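Long-range contacts in imidazoleglycerol-phosphate dehydratase (Pyrococcus furiosus, PDB 5DNX), which catalyses the dehydration of imidazoleglycerol phosphate to 3-(imidazol-4-yl)-2-oxopropyl phosphate, the sixth step of histidine biosynthesis: residues D85-L90 with H145-A150; V91-S96 with K153-A158; L25-M30 with H52-D57. All coordinates share one frame; numbering follows the deposited sequence.

Contact 1: residues D85-L90 with H145-A150; sequences DDALVL and HHIVEA. With MN (manganese (II) ion), chain E; MN (manganese (II) ion), chain D; 5LD ([(2R)-2-hydroxy-3-(1H-1,2,4-triazol-1-yl)propyl]phosphonic acid), chain F.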
loop_
_atom_site.group_PDB
_atom_site.type_symbol
_atom_site.label_atom_id
_atom_site.label_comp_id
_atom_site.label_asym_id
_atom_site.label_seq_id
_atom_site.Cartn_x
_atom_site.Cartn_y
_atom_site.Cartn_z
ATOM N N ASP A 85 -23.477 -1.263 31.299
ATOM C CA ASP A 85 -22.521 -2.321 31.058
ATOM C C ASP A 85 -21.431 -1.815 30.071
ATOM O O ASP A 85 -20.775 -0.814 30.354
ATOM C CB ASP A 85 -23.246 -3.588 30.583
ATOM C CG ASP A 85 -24.076 -4.248 31.684
ATOM O OD1 ASP A 85 -24.284 -3.625 32.768
ATOM O OD2 ASP A 85 -24.469 -5.418 31.469
ATOM N N ASP A 86 -21.270 -2.481 28.927
ATOM C CA ASP A 86 -20.282 -2.058 27.918
ATOM C C ASP A 86 -20.516 -0.692 27.313
ATOM O O ASP A 86 -19.578 -0.092 26.822
ATOM C CB ASP A 86 -20.230 -3.058 26.757
ATOM C CG ASP A 86 -21.599 -3.302 26.138
ATOM O OD1 ASP A 86 -22.441 -3.898 26.829
ATOM O OD2 ASP A 86 -21.835 -2.892 24.995
ATOM N N ALA A 87 -21.773 -0.250 27.246
ATOM C CA ALA A 87 -22.106 1.038 26.646
ATOM C C ALA A 87 -21.733 2.233 27.515
ATOM O O ALA A 87 -21.883 2.223 28.728
ATOM C CB ALA A 87 -23.591 1.101 26.285
ATOM N N LEU A 88 -21.307 3.293 26.859
ATOM C CA LEU A 88 -21.038 4.575 27.483
ATOM C C LEU A 88 -21.456 5.618 26.466
ATOM O O LEU A 88 -20.863 5.722 25.397
ATOM C CB LEU A 88 -19.560 4.703 27.795
ATOM C CG LEU A 88 -19.172 5.940 28.622
ATOM C CD1 LEU A 88 -19.862 5.923 29.975
ATOM C CD2 LEU A 88 -17.660 6.002 28.787
ATOM N N VAL A 89 -22.512 6.357 26.778
ATOM C CA VAL A 89 -23.146 7.246 25.791
ATOM C C VAL A 89 -23.278 8.638 26.386
ATOM O O VAL A 89 -23.797 8.805 27.482
ATOM C CB VAL A 89 -24.530 6.717 25.360
ATOM C CG1 VAL A 89 -25.220 7.693 24.403
ATOM C CG2 VAL A 89 -24.410 5.326 24.713
ATOM N N LEU A 90 -22.812 9.627 25.638
ATOM C CA LEU A 90 -22.948 11.026 26.015
ATOM C C LEU A 90 -24.191 11.571 25.330
ATOM O O LEU A 90 -24.371 11.408 24.105
ATOM C CB LEU A 90 -21.715 11.822 25.599
ATOM C CG LEU A 90 -21.784 13.354 25.642
ATOM C CD1 LEU A 90 -22.077 13.942 27.015
ATOM C CD2 LEU A 90 -20.490 13.920 25.094
ATOM N N HIS A 145 -28.966 -3.033 22.719
ATOM C CA HIS A 145 -29.913 -2.696 23.792
ATOM C C HIS A 145 -29.233 -1.763 24.796
ATOM O O HIS A 145 -29.820 -0.759 25.204
ATOM C CB HIS A 145 -30.365 -3.994 24.430
ATOM C CG HIS A 145 -31.459 -3.887 25.446
ATOM N ND1 HIS A 145 -32.457 -4.832 25.508
ATOM C CD2 HIS A 145 -31.646 -3.069 26.508
ATOM C CE1 HIS A 145 -33.236 -4.589 26.549
ATOM N NE2 HIS A 145 -32.768 -3.519 27.166
ATOM N N HIS A 146 -28.003 -2.084 25.195
ATOM C CA HIS A 146 -27.287 -1.219 26.153
ATOM C C HIS A 146 -27.046 0.187 25.601
ATOM O O HIS A 146 -27.214 1.183 26.299
ATOM C CB HIS A 146 -25.977 -1.845 26.553
ATOM C CG HIS A 146 -26.119 -3.147 27.286
ATOM N ND1 HIS A 146 -25.083 -4.042 27.370
ATOM C CD2 HIS A 146 -27.179 -3.742 27.883
ATOM C CE1 HIS A 146 -25.468 -5.108 28.050
ATOM N NE2 HIS A 146 -26.738 -4.962 28.356
ATOM N N ILE A 147 -26.695 0.257 24.313
ATOM C CA ILE A 147 -26.440 1.540 23.672
ATOM C C ILE A 147 -27.713 2.379 23.577
ATOM O O ILE A 147 -27.723 3.568 23.960
ATOM C CB ILE A 147 -25.787 1.366 22.269
ATOM C CG1 ILE A 147 -24.364 0.791 22.406
ATOM C CG2 ILE A 147 -25.757 2.685 21.535
ATOM C CD1 ILE A 147 -23.754 0.207 21.130
ATOM N N VAL A 148 -28.774 1.773 23.075
ATOM C CA VAL A 148 -30.005 2.497 22.875
ATOM C C VAL A 148 -30.650 2.874 24.204
ATOM O O VAL A 148 -31.106 4.019 24.378
ATOM C CB VAL A 148 -30.957 1.738 21.960
ATOM C CG1 VAL A 148 -32.299 2.467 21.843
ATOM C CG2 VAL A 148 -30.354 1.562 20.544
ATOM N N GLU A 149 -30.647 1.948 25.154
ATOM C CA GLU A 149 -31.217 2.242 26.463
ATOM C C GLU A 149 -30.386 3.313 27.183
ATOM O O GLU A 149 -30.955 4.189 27.817
ATOM C CB GLU A 149 -31.377 0.996 27.309
ATOM C CG GLU A 149 -32.106 1.268 28.619
ATOM C CD GLU A 149 -32.443 0.031 29.409
ATOM O OE1 GLU A 149 -32.362 -1.113 28.892
ATOM O OE2 GLU A 149 -32.792 0.225 30.582
ATOM N N ALA A 150 -29.064 3.260 27.074
ATOM C CA ALA A 150 -28.241 4.341 27.622
ATOM C C ALA A 150 -28.603 5.704 27.019
ATOM O O ALA A 150 -28.671 6.702 27.739
ATOM C CB ALA A 150 -26.774 4.050 27.450
HETATM MN MN MN E . -33.412 -2.967 29.292
HETATM MN MN MN D . -27.939 -6.540 29.541
HETATM O O10 5LD F . -30.243 -0.764 34.056
HETATM P P9 5LD F . -31.431 -1.338 34.842
HETATM O O11 5LD F . -31.053 -2.644 35.499
HETATM O O12 5LD F . -32.014 -0.351 35.816
HETATM C C8 5LD F . -32.777 -1.664 33.661
HETATM C C7 5LD F . -32.426 -2.353 32.333
HETATM O O13 5LD F . -33.587 -2.345 31.475
HETATM C C6 5LD F . -32.021 -3.810 32.524
HETATM N N2 5LD F . -31.204 -4.314 31.413
HETATM N N1 5LD F . -31.639 -4.116 30.105
HETATM C C5 5LD F . -30.691 -4.683 29.355
HETATM N N4 5LD F . -29.716 -5.217 30.132
HETATM C C3 5LD F . -30.079 -4.997 31.424
HETATM O O HOH W 1 -27.035 -5.963 31.512
#
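The His-146 ring meets Asp-86 at its edge, and the His-145 ring carries the bound triazole phosphonate over one face. Asp-86 OD1 takes a hydrogen bond from His-146 ND1 at 2.7 Å, with an N-H...O angle of 160°. The bond lies nearly in the imidazole plane and uses the syn side of the carboxylate. This His-carboxylate pair sits at the start of strand 87-94, where helix 144-162 packs against it, in the α/β fold of the S5 clan. It helps hold the ring's rotation, while His-146 NE2 binds a manganese ion at 2.3 Å. Asp-86 OD2 is held in turn by the backbone N-H groups of Glu-142 and Asn-143, so the carboxylate acts as a second shell. The manganese on His-146 also takes the ligand's N4, a water, and His-52, Glu-56 and Glu-121 of a neighbouring subunit; the one on His-145 NE2 and Glu-149 OE1 takes ligand atoms O13 and N1, His-29 of the same chain and His-53 of that subunit. Asp-85 OD2 accepts a 2.6 Å hydrogen bond from the metal-bound water, while its OD1 pairs with Arg-98 of another subunit. The triazole C5 lies 3.1 Å above the plane of the His-145 ring, offset toward its rim. Past the metals the interface turns apolar. Ala-87 CB points at the helix and lies 4.0 Å from Ile-147 CG1. With chi1 at 176°, Val-89 sends CG1 opposite the backbone N and CG2 to the helix, 3.8 Å from Ala-150 CB.

Contact 2: residues V91-S96 with K153-A158; sequences VSVDIS and KGLGMA. With 5LD ([(2R)-2-hydroxy-3-(1H-1,2,4-triazol-1-yl)propyl]phosphonic acid), chain F.
Lys-153 NZ donates a 2.8 Å hydrogen bond to the phosphonate oxygen O10 of the bound triazole phosphonate. Lys-153 precedes Gly-154, which packs on Val-91. The lysine chain is extended beyond CG and runs away from strand 91-94. It carries the charge from the buried helix to the ligand. Arg-76, Arg-98, Ser-171 and Lys-173 of a neighbouring subunit also hydrogen-bond this ligand, consistent with a basic pocket for the phosphonate. Glu-149 OE2 forms only a long, weak ion pair with the lysine.

No hydrogen bond crosses between the segments; the contact is packing. Val-91 does most of the touching. Val-91 CG1 stands opposite the backbone N (chi1 176°) and comes 3.7 Å from Leu-155 CD2, the two side chains crossing at about a right angle. Val-91 CG1 is also 4.1 Å from Ala-158 CB, one helical turn beyond Gly-154. The other branch, Val-91 CG2, rests on bare helix backbone, 3.8 Å from Gly-154 CA. A CB modelled on Gly-154 would lie 2.6 Å from Val-91 CG2, which is a clash. Lack of a side chain therefore lets the helix backbone come close, with the CA atoms of Val-91 and Gly-154 5.6 Å apart. Further along the strand, Val-93 CG2 touches Ala-158 CB at 4.0 Å. Leu-155 also touches Ile-134 and Ile-136 of the neighbouring strand 133-140, and Phe-34 of helix 25-38. The axes of strand 91-94 and helix 153-158 make an angle of 39°. Small residues and branched valines meeting in this way join helix 144-162 to one face of a mixed β-sheet, as in the layered α/β fold of the S5 clan.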
loop_
_atom_site.group_PDB
_atom_site.type_symbol
_atom_site.label_atom_id
_atom_site.label_comp_id
_atom_site.label_asym_id
_atom_site.label_seq_id
_atom_site.Cartn_x
_atom_site.Cartn_y
_atom_site.Cartn_z
ATOM N N VAL A 91 -25.013 12.260 26.121
ATOM C CA VAL A 91 -26.221 12.913 25.606
ATOM C C VAL A 91 -26.106 14.372 25.999
ATOM O O VAL A 91 -25.893 14.703 27.185
ATOM C CB VAL A 91 -27.510 12.302 26.192
ATOM C CG1 VAL A 91 -28.742 13.069 25.696
ATOM C CG2 VAL A 91 -27.600 10.832 25.835
ATOM N N SER A 92 -26.201 15.249 25.002
ATOM C CA SER A 92 -26.045 16.688 25.242
ATOM C C SER A 92 -27.176 17.424 24.569
ATOM O O SER A 92 -27.402 17.254 23.368
ATOM C CB SER A 92 -24.667 17.168 24.721
ATOM O OG SER A 92 -24.418 18.527 25.038
ATOM N N VAL A 93 -27.900 18.230 25.358
ATOM C CA VAL A 93 -29.110 18.897 24.888
ATOM C C VAL A 93 -28.979 20.396 25.100
ATOM O O VAL A 93 -28.488 20.853 26.136
ATOM C CB VAL A 93 -30.359 18.366 25.628
ATOM C CG1 VAL A 93 -31.595 19.204 25.315
ATOM C CG2 VAL A 93 -30.596 16.894 25.308
ATOM N N ASP A 94 -29.448 21.147 24.099
ATOM C CA ASP A 94 -29.610 22.591 24.197
ATOM C C ASP A 94 -31.001 22.890 23.686
ATOM O O ASP A 94 -31.264 22.731 22.485
ATOM C CB ASP A 94 -28.539 23.290 23.362
ATOM C CG ASP A 94 -28.770 24.765 23.197
ATOM O OD1 ASP A 94 -29.753 25.301 23.771
ATOM O OD2 ASP A 94 -27.978 25.402 22.466
ATOM N N ILE A 95 -31.896 23.323 24.572
ATOM C CA ILE A 95 -33.232 23.728 24.147
ATOM C C ILE A 95 -33.132 25.128 23.495
ATOM O O ILE A 95 -33.469 26.159 24.067
ATOM C CB ILE A 95 -34.270 23.629 25.283
ATOM C CG1 ILE A 95 -34.281 22.207 25.892
ATOM C CG2 ILE A 95 -35.654 23.989 24.748
ATOM C CD1 ILE A 95 -35.150 22.097 27.141
ATOM N N SER A 96 -32.663 25.101 22.260
ATOM C CA SER A 96 -32.140 26.248 21.529
ATOM C C SER A 96 -33.130 26.946 20.622
ATOM O O SER A 96 -32.816 28.003 20.098
ATOM C CB SER A 96 -31.021 25.716 20.612
ATOM O OG SER A 96 -31.580 24.701 19.773
ATOM N N LYS A 153 -32.016 6.692 28.691
ATOM C CA LYS A 153 -31.709 7.072 30.072
ATOM C C LYS A 153 -31.039 8.448 30.091
ATOM O O LYS A 153 -31.395 9.327 30.901
ATOM C CB LYS A 153 -30.781 6.051 30.727
ATOM C CG LYS A 153 -31.390 4.700 31.073
ATOM C CD LYS A 153 -30.285 3.763 31.593
ATOM C CE LYS A 153 -30.852 2.507 32.256
ATOM N NZ LYS A 153 -29.807 1.467 32.500
ATOM N N GLY A 154 -30.083 8.641 29.182
ATOM C CA GLY A 154 -29.319 9.887 29.133
ATOM C C GLY A 154 -30.137 11.090 28.702
ATOM O O GLY A 154 -29.982 12.190 29.222
ATOM N N LEU A 155 -31.042 10.862 27.761
ATOM C CA LEU A 155 -32.000 11.880 27.363
ATOM C C LEU A 155 -32.886 12.303 28.530
ATOM O O LEU A 155 -33.113 13.499 28.727
ATOM C CB LEU A 155 -32.855 11.416 26.206
ATOM C CG LEU A 155 -32.278 11.572 24.801
ATOM C CD1 LEU A 155 -33.083 10.731 23.796
ATOM C CD2 LEU A 155 -32.242 13.037 24.418
ATOM N N GLY A 156 -33.387 11.344 29.297
ATOM C CA GLY A 156 -34.161 11.677 30.487
ATOM C C GLY A 156 -33.377 12.538 31.465
ATOM O O GLY A 156 -33.844 13.592 31.909
ATOM N N MET A 157 -32.167 12.115 31.773
ATOM C CA MET A 157 -31.316 12.836 32.719
ATOM C C MET A 157 -30.935 14.228 32.211
ATOM O O MET A 157 -30.926 15.184 32.978
ATOM C CB MET A 157 -30.054 12.031 32.991
ATOM C CG MET A 157 -29.108 12.655 34.003
ATOM S SD MET A 157 -29.768 12.547 35.670
ATOM C CE MET A 157 -30.122 10.806 35.703
ATOM N N ALA A 158 -30.580 14.324 30.924
ATOM C CA ALA A 158 -30.190 15.613 30.344
ATOM C C ALA A 158 -31.371 16.574 30.341
ATOM O O ALA A 158 -31.194 17.728 30.699
ATOM C CB ALA A 158 -29.616 15.468 28.936
HETATM O O10 5LD F . -30.243 -0.764 34.056
HETATM P P9 5LD F . -31.431 -1.338 34.842
HETATM O O11 5LD F . -31.053 -2.644 35.499
HETATM O O12 5LD F . -32.014 -0.351 35.816
HETATM C C8 5LD F . -32.777 -1.664 33.661
HETATM C C7 5LD F . -32.426 -2.353 32.333
HETATM O O13 5LD F . -33.587 -2.345 31.475
HETATM C C6 5LD F . -32.021 -3.810 32.524
HETATM N N2 5LD F . -31.204 -4.314 31.413
HETATM N N1 5LD F . -31.639 -4.116 30.105
HETATM C C5 5LD F . -30.691 -4.683 29.355
HETATM N N4 5LD F . -29.716 -5.217 30.132
HETATM C C3 5LD F . -30.079 -4.997 31.424
#

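Contact 3: residues L25-M30 with H52-D57; sequences LILDHM and HHLWED. With MN (manganese (II) ion), chain B; MN (manganese (II) ion), chain E; MN (manganese (II) ion), chain C; 5LD ([(2R)-2-hydroxy-3-(1H-1,2,4-triazol-1-yl)propyl]phosphonic acid), chain G.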
loop_
_atom_site.group_PDB
_atom_site.type_symbol
_atom_site.label_atom_id
_atom_site.label_comp_id
_atom_site.label_asym_id
_atom_site.label_seq_id
_atom_site.Cartn_x
_atom_site.Cartn_y
_atom_site.Cartn_z
ATOM N N LEU A 25 -43.245 -2.999 22.333
ATOM C CA LEU A 25 -42.679 -3.314 23.650
ATOM C C LEU A 25 -41.290 -2.721 23.876
ATOM O O LEU A 25 -40.938 -2.373 25.012
ATOM C CB LEU A 25 -42.650 -4.836 23.912
ATOM C CG LEU A 25 -44.015 -5.510 24.060
ATOM C CD1 LEU A 25 -43.850 -6.981 24.434
ATOM C CD2 LEU A 25 -44.883 -4.783 25.080
ATOM N N ILE A 26 -40.519 -2.594 22.803
ATOM C CA ILE A 26 -39.205 -1.931 22.873
ATOM C C ILE A 26 -39.359 -0.454 23.204
ATOM O O ILE A 26 -38.694 0.072 24.134
ATOM C CB ILE A 26 -38.419 -2.029 21.555
ATOM C CG1 ILE A 26 -38.300 -3.485 21.052
ATOM C CG2 ILE A 26 -37.052 -1.353 21.689
ATOM C CD1 ILE A 26 -37.451 -4.376 21.902
ATOM N N LEU A 27 -40.214 0.234 22.453
ATOM C CA LEU A 27 -40.444 1.659 22.701
ATOM C C LEU A 27 -41.052 1.890 24.072
ATOM O O LEU A 27 -40.656 2.818 24.760
ATOM C CB LEU A 27 -41.332 2.305 21.645
ATOM C CG LEU A 27 -41.459 3.837 21.734
ATOM C CD1 LEU A 27 -40.099 4.532 21.756
ATOM C CD2 LEU A 27 -42.309 4.319 20.557
ATOM N N ASP A 28 -41.971 1.030 24.494
ATOM C CA ASP A 28 -42.508 1.147 25.863
ATOM C C ASP A 28 -41.381 1.133 26.930
ATOM O O ASP A 28 -41.362 1.947 27.841
ATOM C CB ASP A 28 -43.478 0.011 26.183
ATOM C CG ASP A 28 -44.796 0.118 25.482
ATOM O OD1 ASP A 28 -45.080 1.151 24.859
ATOM O OD2 ASP A 28 -45.566 -0.875 25.560
ATOM N N HIS A 29 -40.444 0.212 26.768
ATOM C CA HIS A 29 -39.301 0.104 27.650
ATOM C C HIS A 29 -38.414 1.358 27.575
ATOM O O HIS A 29 -37.999 1.891 28.606
ATOM C CB HIS A 29 -38.487 -1.140 27.313
ATOM C CG HIS A 29 -37.310 -1.367 28.202
ATOM N ND1 HIS A 29 -37.371 -1.202 29.572
ATOM C CD2 HIS A 29 -36.068 -1.823 27.934
ATOM C CE1 HIS A 29 -36.204 -1.506 30.102
ATOM N NE2 HIS A 29 -35.397 -1.894 29.131
ATOM N N MET A 30 -38.092 1.808 26.368
ATOM C CA MET A 30 -37.244 2.984 26.207
ATOM C C MET A 30 -37.904 4.243 26.796
ATOM O O MET A 30 -37.236 5.050 27.445
ATOM C CB MET A 30 -36.921 3.202 24.723
ATOM C CG MET A 30 -36.051 2.153 24.064
ATOM S SD MET A 30 -34.488 1.854 24.917
ATOM C CE MET A 30 -34.968 0.450 25.880
ATOM N N HIS A 52 -41.685 2.874 12.305
ATOM C CA HIS A 52 -40.987 4.144 12.076
ATOM C C HIS A 52 -41.895 5.329 12.349
ATOM O O HIS A 52 -41.467 6.291 12.981
ATOM C CB HIS A 52 -40.490 4.174 10.665
ATOM C CG HIS A 52 -39.739 5.405 10.240
ATOM N ND1 HIS A 52 -38.574 5.306 9.508
ATOM C CD2 HIS A 52 -40.040 6.727 10.285
ATOM C CE1 HIS A 52 -38.171 6.512 9.154
ATOM N NE2 HIS A 52 -39.047 7.391 9.607
ATOM N N HIS A 53 -43.129 5.266 11.877
ATOM C CA HIS A 53 -44.068 6.359 12.086
ATOM C C HIS A 53 -44.341 6.551 13.570
ATOM O O HIS A 53 -44.417 7.678 14.050
ATOM C CB HIS A 53 -45.369 6.106 11.340
ATOM C CG HIS A 53 -45.211 6.024 9.861
ATOM N ND1 HIS A 53 -46.163 5.444 9.054
ATOM C CD2 HIS A 53 -44.257 6.513 9.028
ATOM C CE1 HIS A 53 -45.791 5.546 7.789
ATOM N NE2 HIS A 53 -44.642 6.194 7.748
ATOM N N LEU A 54 -44.443 5.449 14.303
ATOM C CA LEU A 54 -44.616 5.508 15.762
ATOM C C LEU A 54 -43.442 6.191 16.477
ATOM O O LEU A 54 -43.629 7.111 17.269
ATOM C CB LEU A 54 -44.796 4.109 16.339
ATOM C CG LEU A 54 -44.843 4.007 17.874
ATOM C CD1 LEU A 54 -46.117 4.653 18.410
ATOM C CD2 LEU A 54 -44.703 2.555 18.303
ATOM N N TRP A 55 -42.227 5.715 16.234
ATOM C CA TRP A 55 -41.042 6.268 16.900
ATOM C C TRP A 55 -40.867 7.759 16.613
ATOM O O TRP A 55 -40.667 8.560 17.521
ATOM C CB TRP A 55 -39.771 5.468 16.574
ATOM C CG TRP A 55 -39.689 4.114 17.286
ATOM C CD1 TRP A 55 -40.582 3.069 17.209
ATOM C CD2 TRP A 55 -38.677 3.697 18.204
ATOM N NE1 TRP A 55 -40.167 2.034 17.997
ATOM C CE2 TRP A 55 -39.008 2.399 18.635
ATOM C CE3 TRP A 55 -37.501 4.294 18.691
ATOM C CZ2 TRP A 55 -38.193 1.670 19.518
ATOM C CZ3 TRP A 55 -36.719 3.586 19.586
ATOM C CH2 TRP A 55 -37.077 2.290 20.000
ATOM N N GLU A 56 -40.978 8.128 15.348
ATOM C CA GLU A 56 -40.918 9.513 14.949
ATOM C C GLU A 56 -42.022 10.364 15.596
ATOM O O GLU A 56 -41.751 11.422 16.137
ATOM C CB GLU A 56 -41.057 9.592 13.436
ATOM C CG GLU A 56 -41.086 11.010 12.928
ATOM C CD GLU A 56 -40.713 11.124 11.479
ATOM O OE1 GLU A 56 -40.345 10.106 10.876
ATOM O OE2 GLU A 56 -40.790 12.244 10.972
ATOM N N ASP A 57 -43.267 9.898 15.498
ATOM C CA ASP A 57 -44.400 10.699 15.958
ATOM C C ASP A 57 -44.478 10.791 17.487
ATOM O O ASP A 57 -44.915 11.810 18.015
ATOM C CB ASP A 57 -45.697 10.210 15.354
ATOM C CG ASP A 57 -45.768 10.428 13.833
ATOM O OD1 ASP A 57 -44.839 11.049 13.239
ATOM O OD2 ASP A 57 -46.758 9.960 13.230
HETATM MN MN MN B . -38.959 9.624 9.253
HETATM MN MN MN E . -33.412 -2.967 29.292
HETATM MN MN MN C . -43.646 6.745 5.715
HETATM O O10 5LD G . -43.601 12.603 3.901
HETATM P P9 5LD G . -44.993 12.594 4.549
HETATM O O11 5LD G . -44.953 13.261 5.904
HETATM O O12 5LD G . -46.053 13.173 3.653
HETATM C C8 5LD G . -45.490 10.860 4.784
HETATM C C7 5LD G . -44.454 9.878 5.354
HETATM O O13 5LD G . -44.982 8.537 5.283
HETATM C C6 5LD G . -44.136 10.156 6.820
HETATM N N2 5LD G . -42.830 9.619 7.220
HETATM N N1 5LD G . -42.516 8.297 6.915
HETATM C C5 5LD G . -41.287 8.130 7.409
HETATM N N4 5LD G . -40.845 9.268 7.999
HETATM C C3 5LD G . -41.848 10.180 7.893
HETATM O O HOH W 2 -39.267 11.808 8.839
#
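Leu-27 covers one face of the Trp-55 indole. Its CG lies opposite the backbone N (chi1 -172°), which carries CD1 out over the ring. Leu-27 CD1 stands over the middle of the six-membered ring of Trp-55, 3.8 Å from the centroid and only 6° off the normal, a CH-pi contact. The leucine and indole side chains slide past each other in opposite directions, so Leu-27 CB also comes 3.8 Å from Trp-55 CE2. Ile-26 CG2 approaches the indole at its edge, in plane, 3.9 Å from Trp-55 CZ2. Met-30 CG lies obliquely, 4.2 Å from Trp-55 CH2. The other branch of Leu-27 meets Leu-54 tip to tip, with Leu-27 CD2 3.7 Å from Leu-54 CG. The indole spans helices 25-38 and 51-69; the axes of segments 25-30 and 52-57 are 11.3 Å apart and nearly parallel, at 16°. They belong to the helical layer of this α/β fold. Trp-55 NE1 hydrogen-bonds Asp-24 OD2, which limits rotation of the ring, while Asp-24 OD1 receives the N-H of Leu-27. Replacing Trp-55 by an alanine is likely to leave a gap under Leu-27 CD1 and Asp-24 OD2 without its indole partner. Phe-152, Leu-118 and Phe-122 pack on the tryptophan from helices 144-162 and 116-130. Farther out on helix 51-69, His-52 NE2 and Glu-56 OE1, one turn apart, bind one manganese, and His-53 NE2 binds a second at 2.3 Å. His-29 NE2, on helix 25-38, binds the manganese also held by His-145 and Glu-149.

All three contacts are buried, but their chemistry differs. Contacts 1 and 2 are consecutive reaches of the same pair, strand 87-94 on helix 144-162. Contact 1 lies farther from the centre of the chain, where metals and polar groups gather. Contact 2 is deeper and joined by packing; of its residues, Lys-153 reaches the ligand that contact 1 also holds. Contact 3 joins two helices through an aromatic side chain rather than a helix to a sheet. It meets contact 1 at a shared manganese, bound by His-29, His-145 and Glu-149, and where Met-30 SD packs on Glu-149 and Val-148. Contacts 2 and 3 do not touch.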